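Local structure of putative hydrolase (Acinetobacter sp. NBRC 100985, 4XUK) at residues L19-N24 with H83-V87; Q226-P230 with K280-W284. The protein probably hydrolyses organophosphates and lactones, using two zinc ions bound in an active site of the metallo-beta-lactamase superfamily. The protein carries 2 engineered substitutions. All blocks are in the same frame, centred on the assembly; numbering follows the deposited sequence.

Interaction 1 (L19-N24 with H83-V87); sequences LLDGTN and HLGSV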
loop_
_atom_site.group_PDB
_atom_site.type_symbol
_atom_site.label_atom_id
_atom_site.label_comp_id
_atom_site.label_asym_id
_atom_site.label_seq_id
_atom_site.Cartn_x
_atom_site.Cartn_y
_atom_site.Cartn_z
ATOM N N LEU A 19 11.670 -4.696 2.390
ATOM C CA LEU A 19 11.885 -4.915 3.820
ATOM C C LEU A 19 11.790 -3.603 4.587
ATOM O O LEU A 19 12.471 -2.624 4.248
ATOM C CB LEU A 19 13.270 -5.523 4.057
ATOM C CG LEU A 19 13.538 -6.868 3.397
ATOM C CD1 LEU A 19 14.977 -7.330 3.670
ATOM C CD2 LEU A 19 12.521 -7.901 3.891
ATOM N N LEU A 20 10.955 -3.584 5.625
ATOM C CA LEU A 20 10.743 -2.372 6.428
ATOM C C LEU A 20 11.747 -2.300 7.577
ATOM O O LEU A 20 11.940 -3.283 8.307
ATOM C CB LEU A 20 9.308 -2.328 6.979
ATOM C CG LEU A 20 8.925 -1.091 7.817
ATOM C CD1 LEU A 20 9.064 0.202 7.009
ATOM C CD2 LEU A 20 7.514 -1.196 8.364
ATOM N N ASP A 21 12.395 -1.147 7.725
ATOM C CA ASP A 21 13.292 -0.928 8.847
ATOM C C ASP A 21 12.573 -0.224 9.984
ATOM O O ASP A 21 12.889 -0.429 11.152
ATOM C CB ASP A 21 14.517 -0.092 8.439
ATOM C CG ASP A 21 15.679 -0.286 9.391
ATOM O OD1 ASP A 21 16.068 -1.457 9.634
ATOM O OD2 ASP A 21 16.202 0.715 9.916
ATOM N N GLY A 22 11.595 0.601 9.645
ATOM C CA GLY A 22 10.908 1.395 10.648
ATOM C C GLY A 22 10.315 2.625 10.000
ATOM O O GLY A 22 10.421 2.794 8.775
ATOM N N THR A 23 9.716 3.485 10.818
ATOM C CA THR A 23 9.015 4.663 10.329
ATOM C C THR A 23 9.447 5.896 11.116
ATOM O O THR A 23 9.406 5.894 12.350
ATOM C CB THR A 23 7.502 4.486 10.481
ATOM O OG1 THR A 23 7.096 3.265 9.852
ATOM C CG2 THR A 23 6.770 5.639 9.832
ATOM N N ASN A 24 9.856 6.936 10.425
ATOM C CA ASN A 24 10.089 8.200 11.072
ATOM C C ASN A 24 8.973 9.201 10.923
ATOM O O ASN A 24 8.199 9.100 10.036
ATOM C CB ASN A 24 11.348 8.857 10.605
ATOM C CG ASN A 24 12.578 8.130 11.039
ATOM O OD1 ASN A 24 12.604 7.387 11.970
ATOM N ND2 ASN A 24 13.596 8.351 10.325
ATOM N N HIS A 83 13.494 2.692 17.460
ATOM C CA HIS A 83 12.329 2.503 16.586
ATOM C C HIS A 83 12.659 1.971 15.183
ATOM O O HIS A 83 11.761 1.520 14.470
ATOM C CB HIS A 83 11.460 3.767 16.509
ATOM C CG HIS A 83 12.140 4.935 15.867
ATOM N ND1 HIS A 83 13.346 5.431 16.312
ATOM C CD2 HIS A 83 11.784 5.703 14.810
ATOM C CE1 HIS A 83 13.706 6.454 15.554
ATOM N NE2 HIS A 83 12.774 6.639 14.635
ATOM N N LEU A 84 13.932 2.019 14.791
ATOM C CA LEU A 84 14.346 1.469 13.499
ATOM C C LEU A 84 15.116 0.167 13.703
ATOM O O LEU A 84 15.201 -0.327 14.829
ATOM C CB LEU A 84 15.192 2.488 12.735
ATOM C CG LEU A 84 14.586 3.889 12.625
ATOM C CD1 LEU A 84 15.562 4.876 11.966
ATOM C CD2 LEU A 84 13.254 3.864 11.873
ATOM N N GLY A 85 15.655 -0.404 12.623
ATOM C CA GLY A 85 16.468 -1.605 12.737
ATOM C C GLY A 85 15.735 -2.906 12.436
ATOM O O GLY A 85 16.284 -3.996 12.661
ATOM N N SER A 86 14.509 -2.814 11.921
ATOM C CA SER A 86 13.701 -4.017 11.663
ATOM C C SER A 86 14.081 -4.807 10.407
ATOM O O SER A 86 13.527 -5.883 10.174
ATOM C CB SER A 86 12.209 -3.658 11.589
ATOM O OG SER A 86 11.699 -3.335 12.864
ATOM N N VAL A 87 15.002 -4.288 9.592
ATOM C CA VAL A 87 15.299 -4.925 8.300
ATOM C C VAL A 87 15.636 -6.404 8.425
ATOM O O VAL A 87 15.086 -7.232 7.696
ATOM C CB VAL A 87 16.412 -4.190 7.511
ATOM C CG1 VAL A 87 17.043 -5.123 6.466
ATOM C CG2 VAL A 87 15.845 -2.964 6.820
HETATM O O HOH W 1 11.797 -0.931 14.113
HETATM O O HOH W 2 9.257 2.372 13.444
#
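Asp21 on strand 14-26 reaches into the loop 83-87 and is held there mainly by backbone N-H groups. Its CG stands anti to its own backbone N (chi1 -158°), which brings the carboxylate over to the loop. Val87 N donates to Asp21 OD1 at 3.0 Å, on the anti side and close to the carboxylate plane. Gly85 N reaches Asp21 OD2 at 3.0 Å, but from above that plane. Asp21 OD2 also accepts from Ala76 N. The backbone adds a further bond, Ser86 N to Asp21 O, at 3.0 Å.

From Leu19 to Gly22 the contact is tightly packed. Val87 CG2 lies 3.6 Å from Asp21 CB, and Val87 CG1 meets Leu19 CD1 at 4.1 Å. Leu84 CD2 sits against the bare CA of Gly22 at 3.6 Å. Ile58 and Ala76 also touch Leu84.

The His83 end is looser and wetter. His83 NE2 donates to Asn24 OD1 at 2.8 Å, but the bond is bent (136° at the hydrogen). The amide and ring planes lie 44° apart, and Thr23 O borders the ring edge. A water bridges Thr23 N to His83 O, 2.8 Å from the latter atom. Another water joins Asp21 O, His83 O and Ser86 OG.

The loop runs into helix 87-93, which starts at Val87. The buried carboxylate therefore ties a sheet strand to the start of that helix. Its bonds to N-H groups, together with the N-terminal end of helix 87-93, would probably help stabilise a negative charge on Asp21.

Interaction 2 (Q226-P230 with K280-W284); sequences QFDRP and KSYQW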
loop_
_atom_site.group_PDB
_atom_site.type_symbol
_atom_site.label_atom_id
_atom_site.label_comp_id
_atom_site.label_asym_id
_atom_site.label_seq_id
_atom_site.Cartn_x
_atom_site.Cartn_y
_atom_site.Cartn_z
ATOM N N GLN A 226 7.456 16.331 -2.412
ATOM C CA GLN A 226 8.450 16.277 -3.483
ATOM C C GLN A 226 7.961 15.612 -4.769
ATOM O O GLN A 226 8.716 15.482 -5.736
ATOM C CB GLN A 226 9.736 15.626 -2.976
ATOM C CG GLN A 226 10.403 16.409 -1.861
ATOM C CD GLN A 226 11.476 15.597 -1.178
ATOM O OE1 GLN A 226 11.206 14.521 -0.655
ATOM N NE2 GLN A 226 12.704 16.092 -1.207
ATOM N N PHE A 227 6.701 15.191 -4.793
ATOM C CA PHE A 227 6.104 14.785 -6.061
ATOM C C PHE A 227 5.276 15.923 -6.669
ATOM O O PHE A 227 5.430 16.230 -7.852
ATOM C CB PHE A 227 5.296 13.483 -5.923
ATOM C CG PHE A 227 6.144 12.233 -6.055
ATOM C CD1 PHE A 227 6.990 11.840 -5.023
ATOM C CD2 PHE A 227 6.111 11.472 -7.218
ATOM C CE1 PHE A 227 7.780 10.700 -5.141
ATOM C CE2 PHE A 227 6.904 10.322 -7.344
ATOM C CZ PHE A 227 7.735 9.943 -6.299
ATOM N N ASP A 228 4.411 16.551 -5.876
ATOM C CA ASP A 228 3.667 17.719 -6.354
ATOM C C ASP A 228 4.614 18.883 -6.651
ATOM O O ASP A 228 4.397 19.639 -7.597
ATOM C CB ASP A 228 2.623 18.160 -5.313
ATOM C CG ASP A 228 1.471 17.181 -5.176
ATOM O OD1 ASP A 228 1.631 15.996 -5.546
ATOM O OD2 ASP A 228 0.397 17.594 -4.678
ATOM N N ARG A 229 5.663 19.022 -5.841
ATOM C CA ARG A 229 6.648 20.076 -6.042
ATOM C C ARG A 229 8.064 19.496 -6.053
ATOM O O ARG A 229 8.814 19.668 -5.091
ATOM C CB ARG A 229 6.520 21.116 -4.932
ATOM C CG ARG A 229 7.171 22.444 -5.266
ATOM C CD ARG A 229 6.206 23.331 -6.044
ATOM N NE ARG A 229 5.080 23.706 -5.203
ATOM C CZ ARG A 229 4.921 24.909 -4.659
ATOM N NH1 ARG A 229 5.805 25.878 -4.889
ATOM N NH2 ARG A 229 3.866 25.147 -3.894
ATOM N N PRO A 230 8.448 18.826 -7.155
ATOM C CA PRO A 230 9.714 18.084 -7.184
ATOM C C PRO A 230 10.959 18.960 -6.998
ATOM O O PRO A 230 12.019 18.425 -6.685
ATOM C CB PRO A 230 9.720 17.448 -8.582
ATOM C CG PRO A 230 8.809 18.281 -9.401
ATOM C CD PRO A 230 7.736 18.749 -8.446
ATOM N N LYS A 280 5.807 18.839 -14.917
ATOM C CA LYS A 280 5.976 19.795 -13.900
ATOM C C LYS A 280 5.758 19.210 -12.516
ATOM O O LYS A 280 6.484 19.486 -11.619
ATOM C CB LYS A 280 5.001 20.908 -14.142
ATOM C CG LYS A 280 5.366 21.697 -15.355
ATOM C CD LYS A 280 4.227 21.763 -16.321
ATOM C CE LYS A 280 3.325 22.943 -16.032
ATOM N NZ LYS A 280 2.852 23.602 -17.280
ATOM N N SER A 281 4.724 18.407 -12.388
ATOM C CA SER A 281 4.443 17.702 -11.152
ATOM C C SER A 281 4.399 16.212 -11.440
ATOM O O SER A 281 4.140 15.799 -12.570
ATOM C CB SER A 281 3.120 18.160 -10.559
ATOM O OG SER A 281 2.027 17.658 -11.300
ATOM N N TYR A 282 4.672 15.411 -10.421
ATOM C CA TYR A 282 4.689 13.962 -10.580
ATOM C C TYR A 282 3.746 13.361 -9.562
ATOM O O TYR A 282 3.404 14.020 -8.583
ATOM C CB TYR A 282 6.110 13.428 -10.395
ATOM C CG TYR A 282 7.048 13.954 -11.451
ATOM C CD1 TYR A 282 7.228 13.268 -12.641
ATOM C CD2 TYR A 282 7.725 15.150 -11.273
ATOM C CE1 TYR A 282 8.065 13.753 -13.622
ATOM C CE2 TYR A 282 8.570 15.642 -12.252
ATOM C CZ TYR A 282 8.731 14.934 -13.422
ATOM O OH TYR A 282 9.565 15.404 -14.404
ATOM N N GLN A 283 3.315 12.123 -9.800
ATOM C CA GLN A 283 2.435 11.426 -8.863
ATOM C C GLN A 283 2.970 10.012 -8.624
ATOM O O GLN A 283 3.323 9.307 -9.576
ATOM C CB GLN A 283 0.992 11.381 -9.392
ATOM C CG GLN A 283 0.004 10.645 -8.468
ATOM C CD GLN A 283 -1.425 10.607 -9.018
ATOM O OE1 GLN A 283 -1.803 11.428 -9.852
ATOM N NE2 GLN A 283 -2.221 9.641 -8.550
ATOM N N TRP A 284 3.065 9.621 -7.356
ATOM C CA TRP A 284 3.573 8.310 -6.986
ATOM C C TRP A 284 2.423 7.325 -7.059
ATOM O O TRP A 284 1.411 7.504 -6.372
ATOM C CB TRP A 284 4.113 8.360 -5.555
ATOM C CG TRP A 284 4.489 7.035 -4.962
ATOM C CD1 TRP A 284 3.912 6.415 -3.883
ATOM C CD2 TRP A 284 5.538 6.170 -5.405
ATOM N NE1 TRP A 284 4.544 5.209 -3.634
ATOM C CE2 TRP A 284 5.545 5.040 -4.558
ATOM C CE3 TRP A 284 6.470 6.239 -6.438
ATOM C CZ2 TRP A 284 6.456 3.989 -4.717
ATOM C CZ3 TRP A 284 7.368 5.197 -6.597
ATOM C CH2 TRP A 284 7.357 4.090 -5.737
HETATM O O HOH W 3 0.653 15.114 -8.219
#
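The C-terminal end of the short helix 225-228 meets residues 280-284 through one direct backbone bond, Tyr282 N to Phe227 O, at 2.8 Å and nearly straight (169°). Beside it, a water donates to both Asp228 OD1 and Tyr282 O. Asp228 OD1 also bonds to Tyr46 OH, and Asp228 OD2 forms a salt bridge with Lys45.

Phe227 carries most of the side-chain contact. Trp284 CB stands over one face of its ring, 4.0 Å from the centroid, in a CH-pi contact. The Trp284 chi1 of 171° swings the indole away from its backbone N and on past the phenyl ring. It turns an edge toward the Phe227 face in an offset edge-to-face pair, with planes 61° apart. Phe227 CD2 also touches Tyr282 CB at 3.7 Å.

Pro230 packs against the Tyr282 ring. Its CG meets the ring edge at CD2 of Tyr282, 3.8 Å away and in the ring plane. The same Pro230 CG approaches Lys280 O to 3.4 Å. Ser281 CB lies against Asp228 O.

Tyr282 touches Ala252 and Ala255 of helix 240-257, and Pro230 touches Leu248 of that helix. Thr274 of strand 271-275 packs on both Phe227 and Tyr282. The contact thus joins the end of a short helix to strand 283-286, an outermost strand of its sheet within this chain, and to the residues leading into it, with helix 240-257 alongside.

Interaction 1 and interaction 2 lie with their centres about 25 Å apart. Their nearest atoms are about 12 Å apart, so they do not touch. They come in series along the chain, and interaction 1 is complete before interaction 2 begins. Each belongs to a different seven-stranded mixed sheet: strand 14-26 in the first, strand 283-286 in the second. This fits the alpha-beta/beta-alpha sandwich of the metallo-beta-lactamase superfamily. Each contact ties a helix end, 87-93 or 225-228, to its own sheet. The Asn24 side chain of interaction 1 is about 8 Å from a bound zinc ion. Neither contact supplies an annotated zinc ligand.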